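PDB 2DFU: probable 2-hydroxyhepta-2,4-diene-1,7-dioate isomerase, which probably acts as a metal-binding 2-hydroxyhepta-2,4-diene-1,7-dioate isomerase or acetylpyruvate hydrolase of the fumarylacetoacetate hydrolase family. Local coordinates for residues K49-G54 with T215-E220. Residues are numbered along the deposited sequence; the frame is centred on the assembly and turned at random.
Sequences KIVCVG and TFMTLE
Lys49 reaches from just before strand 50-53 to the loop that follows helix 206-214 and donates a hydrogen bond from NZ to Thr218 O, 2.8 Å long. Both segments belong to the fumarylacetoacetate hydrolase-type domain, and the contact joins strand 50-53 to the connection leading into its parallel partner, strand 224-226. The ammonium lies in the plane of the carbonyl, with a C=O...NZ angle of 154°. The lysine chain runs extended as far as CE and bends only at its last torsion (chi4 -64°), which turns NZ onto that oxygen. The lysine and Met217 side chains lie alongside each other, pointing opposite ways, with Lys49 CE 3.6 Å from Met217 CG. Two residues on, Val51 CG2 touches both Met217 SD (3.7 Å) and Leu219 CD2 (4.1 Å), met in directions roughly at right angles, and Ile213 of the preceding helix packs against both Val51 and Leu219. Farther out, Asp223 OD2 forms a salt bridge with Lys49 NZ and accepts the backbone N-H of Glu220. Glu220 OE1 forms a salt bridge with Arg124 NH2, while Thr218 OG1 hydrogen-bonds Asp165 of the second subunit. Lys49 NZ stays 5.6 Å from Glu220 OE2.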
ATOM      1  N   LYS A  49       4.311  -0.290  -2.167  1.00 30.36           N
ATOM      2  CA  LYS A  49       3.527   0.778  -1.552  1.00 29.62           C
ATOM      3  C   LYS A  49       3.996   2.147  -2.038  1.00 29.19           C
ATOM      4  O   LYS A  49       5.104   2.285  -2.550  1.00 30.28           O
ATOM      5  CB  LYS A  49       3.630   0.703  -0.026  1.00 29.44           C
ATOM      6  CG  LYS A  49       5.044   0.836   0.515  1.00 26.61           C
ATOM      7  CD  LYS A  49       5.055   0.677   2.032  1.00 28.18           C
ATOM      8  CE  LYS A  49       6.466   0.804   2.595  1.00 23.61           C
ATOM      9  NZ  LYS A  49       7.322  -0.298   2.104  1.00 25.07           N
ATOM     10  N   ILE A  50       3.146   3.154  -1.878  1.00 28.96           N
ATOM     11  CA  ILE A  50       3.466   4.512  -2.313  1.00 26.65           C
ATOM     12  C   ILE A  50       3.289   5.467  -1.143  1.00 27.87           C
ATOM     13  O   ILE A  50       2.176   5.660  -0.651  1.00 26.85           O
ATOM     14  CB  ILE A  50       2.548   4.918  -3.480  1.00 29.45           C
ATOM     15  CG1 ILE A  50       2.793   3.971  -4.660  1.00 30.23           C
ATOM     16  CG2 ILE A  50       2.803   6.368  -3.889  1.00 26.01           C
ATOM     17  CD1 ILE A  50       1.601   3.796  -5.566  1.00 33.21           C
ATOM     18  N   VAL A  51       4.397   6.050  -0.685  1.00 27.96           N
ATOM     19  CA  VAL A  51       4.376   6.974   0.447  1.00 28.53           C
ATOM     20  C   VAL A  51       4.405   8.414  -0.056  1.00 29.93           C
ATOM     21  O   VAL A  51       5.253   8.779  -0.871  1.00 31.80           O
ATOM     22  CB  VAL A  51       5.584   6.719   1.377  1.00 29.79           C
ATOM     23  CG1 VAL A  51       5.452   7.538   2.639  1.00 29.93           C
ATOM     24  CG2 VAL A  51       5.672   5.236   1.718  1.00 30.36           C
ATOM     25  N   CYS A  52       3.482   9.240   0.430  1.00 29.99           N
ATOM     26  CA  CYS A  52       3.421  10.618  -0.040  1.00 30.45           C
ATOM     27  C   CYS A  52       3.559  11.667   1.049  1.00 31.44           C
ATOM     28  O   CYS A  52       3.102  11.480   2.171  1.00 31.85           O
ATOM     29  CB  CYS A  52       2.109  10.839  -0.783  1.00 29.78           C
ATOM     30  SG  CYS A  52       1.618   9.423  -1.785  1.00 34.55           S
ATOM     31  N   VAL A  53       4.185  12.783   0.690  1.00 34.03           N
ATOM     32  CA  VAL A  53       4.391  13.887   1.616  1.00 34.41           C
ATOM     33  C   VAL A  53       3.289  14.919   1.461  1.00 35.63           C
ATOM     34  O   VAL A  53       2.748  15.108   0.370  1.00 33.29           O
ATOM     35  CB  VAL A  53       5.753  14.577   1.368  1.00 34.77           C
ATOM     36  CG1 VAL A  53       5.886  15.816   2.245  1.00 34.26           C
ATOM     37  CG2 VAL A  53       6.885  13.607   1.675  1.00 35.87           C
ATOM     38  N   GLY A  54       2.942  15.574   2.564  1.00 36.93           N
ATOM     39  CA  GLY A  54       1.920  16.599   2.507  1.00 37.85           C
ATOM     40  C   GLY A  54       2.561  17.916   2.101  1.00 39.40           C
ATOM     41  O   GLY A  54       3.300  17.985   1.121  1.00 39.42           O
ATOM     42  N   THR A 215      12.792   5.510   9.380  1.00 37.42           N
ATOM     43  CA  THR A 215      12.946   5.343  10.818  1.00 39.82           C
ATOM     44  C   THR A 215      11.848   4.457  11.414  1.00 41.44           C
ATOM     45  O   THR A 215      11.978   3.978  12.540  1.00 43.51           O
ATOM     46  CB  THR A 215      12.932   6.702  11.571  1.00 40.67           C
ATOM     47  OG1 THR A 215      11.639   7.307  11.466  1.00 41.71           O
ATOM     48  CG2 THR A 215      13.972   7.639  11.004  1.00 41.30           C
ATOM     49  N   PHE A 216      10.771   4.232  10.666  1.00 38.98           N
ATOM     50  CA  PHE A 216       9.682   3.406  11.179  1.00 36.37           C
ATOM     51  C   PHE A 216       9.072   2.503  10.107  1.00 36.55           C
ATOM     52  O   PHE A 216       8.402   1.520  10.422  1.00 36.07           O
ATOM     53  CB  PHE A 216       8.593   4.306  11.773  1.00 35.87           C
ATOM     54  CG  PHE A 216       7.846   5.119  10.746  1.00 34.57           C
ATOM     55  CD1 PHE A 216       6.694   4.614  10.140  1.00 34.80           C
ATOM     56  CD2 PHE A 216       8.296   6.383  10.377  1.00 33.03           C
ATOM     57  CE1 PHE A 216       5.999   5.357   9.178  1.00 31.30           C
ATOM     58  CE2 PHE A 216       7.611   7.138   9.416  1.00 31.60           C
ATOM     59  CZ  PHE A 216       6.458   6.620   8.816  1.00 32.38           C
ATOM     60  N   MET A 217       9.314   2.843   8.844  1.00 34.66           N
ATOM     61  CA  MET A 217       8.769   2.083   7.724  1.00 34.25           C
ATOM     62  C   MET A 217       9.856   1.718   6.724  1.00 33.70           C
ATOM     63  O   MET A 217      10.495   2.596   6.144  1.00 36.46           O
ATOM     64  CB  MET A 217       7.672   2.915   7.038  1.00 33.59           C
ATOM     65  CG  MET A 217       7.233   2.425   5.664  1.00 32.61           C
ATOM     66  SD  MET A 217       5.933   3.481   4.953  1.00 32.43           S
ATOM     67  CE  MET A 217       4.466   2.775   5.729  1.00 29.04           C
ATOM     68  N   THR A 218      10.075   0.423   6.523  1.00 31.84           N
ATOM     69  CA  THR A 218      11.090  -0.017   5.575  1.00 32.49           C
ATOM     70  C   THR A 218      10.607   0.208   4.146  1.00 31.98           C
ATOM     71  O   THR A 218       9.510  -0.216   3.774  1.00 31.43           O
ATOM     72  CB  THR A 218      11.429  -1.512   5.755  1.00 33.04           C
ATOM     73  OG1 THR A 218      12.081  -1.701   7.016  1.00 38.09           O
ATOM     74  CG2 THR A 218      12.359  -1.991   4.655  1.00 33.75           C
ATOM     75  N   LEU A 219      11.419   0.902   3.358  1.00 28.96           N
ATOM     76  CA  LEU A 219      11.084   1.168   1.968  1.00 28.82           C
ATOM     77  C   LEU A 219      11.716   0.063   1.144  1.00 29.75           C
ATOM     78  O   LEU A 219      12.908  -0.218   1.292  1.00 28.34           O
ATOM     79  CB  LEU A 219      11.628   2.532   1.543  1.00 28.73           C
ATOM     80  CG  LEU A 219      10.810   3.714   2.060  1.00 26.77           C
ATOM     81  CD1 LEU A 219      11.572   5.012   1.836  1.00 28.70           C
ATOM     82  CD2 LEU A 219       9.460   3.738   1.344  1.00 28.04           C
ATOM     83  N   GLU A 220      10.912  -0.573   0.294  1.00 29.61           N
ATOM     84  CA  GLU A 220      11.379  -1.671  -0.546  1.00 31.27           C
ATOM     85  C   GLU A 220      11.851  -1.200  -1.911  1.00 31.98           C
ATOM     86  O   GLU A 220      11.502  -0.106  -2.356  1.00 32.21           O
ATOM     87  CB  GLU A 220      10.258  -2.691  -0.759  1.00 31.58           C
ATOM     88  CG  GLU A 220       9.842  -3.466   0.477  1.00 36.17           C
ATOM     89  CD  GLU A 220      10.950  -4.368   0.996  1.00 38.92           C
ATOM     90  OE1 GLU A 220      11.502  -5.154   0.196  1.00 40.68           O
ATOM     91  OE2 GLU A 220      11.269  -4.291   2.199  1.00 40.61           O
TER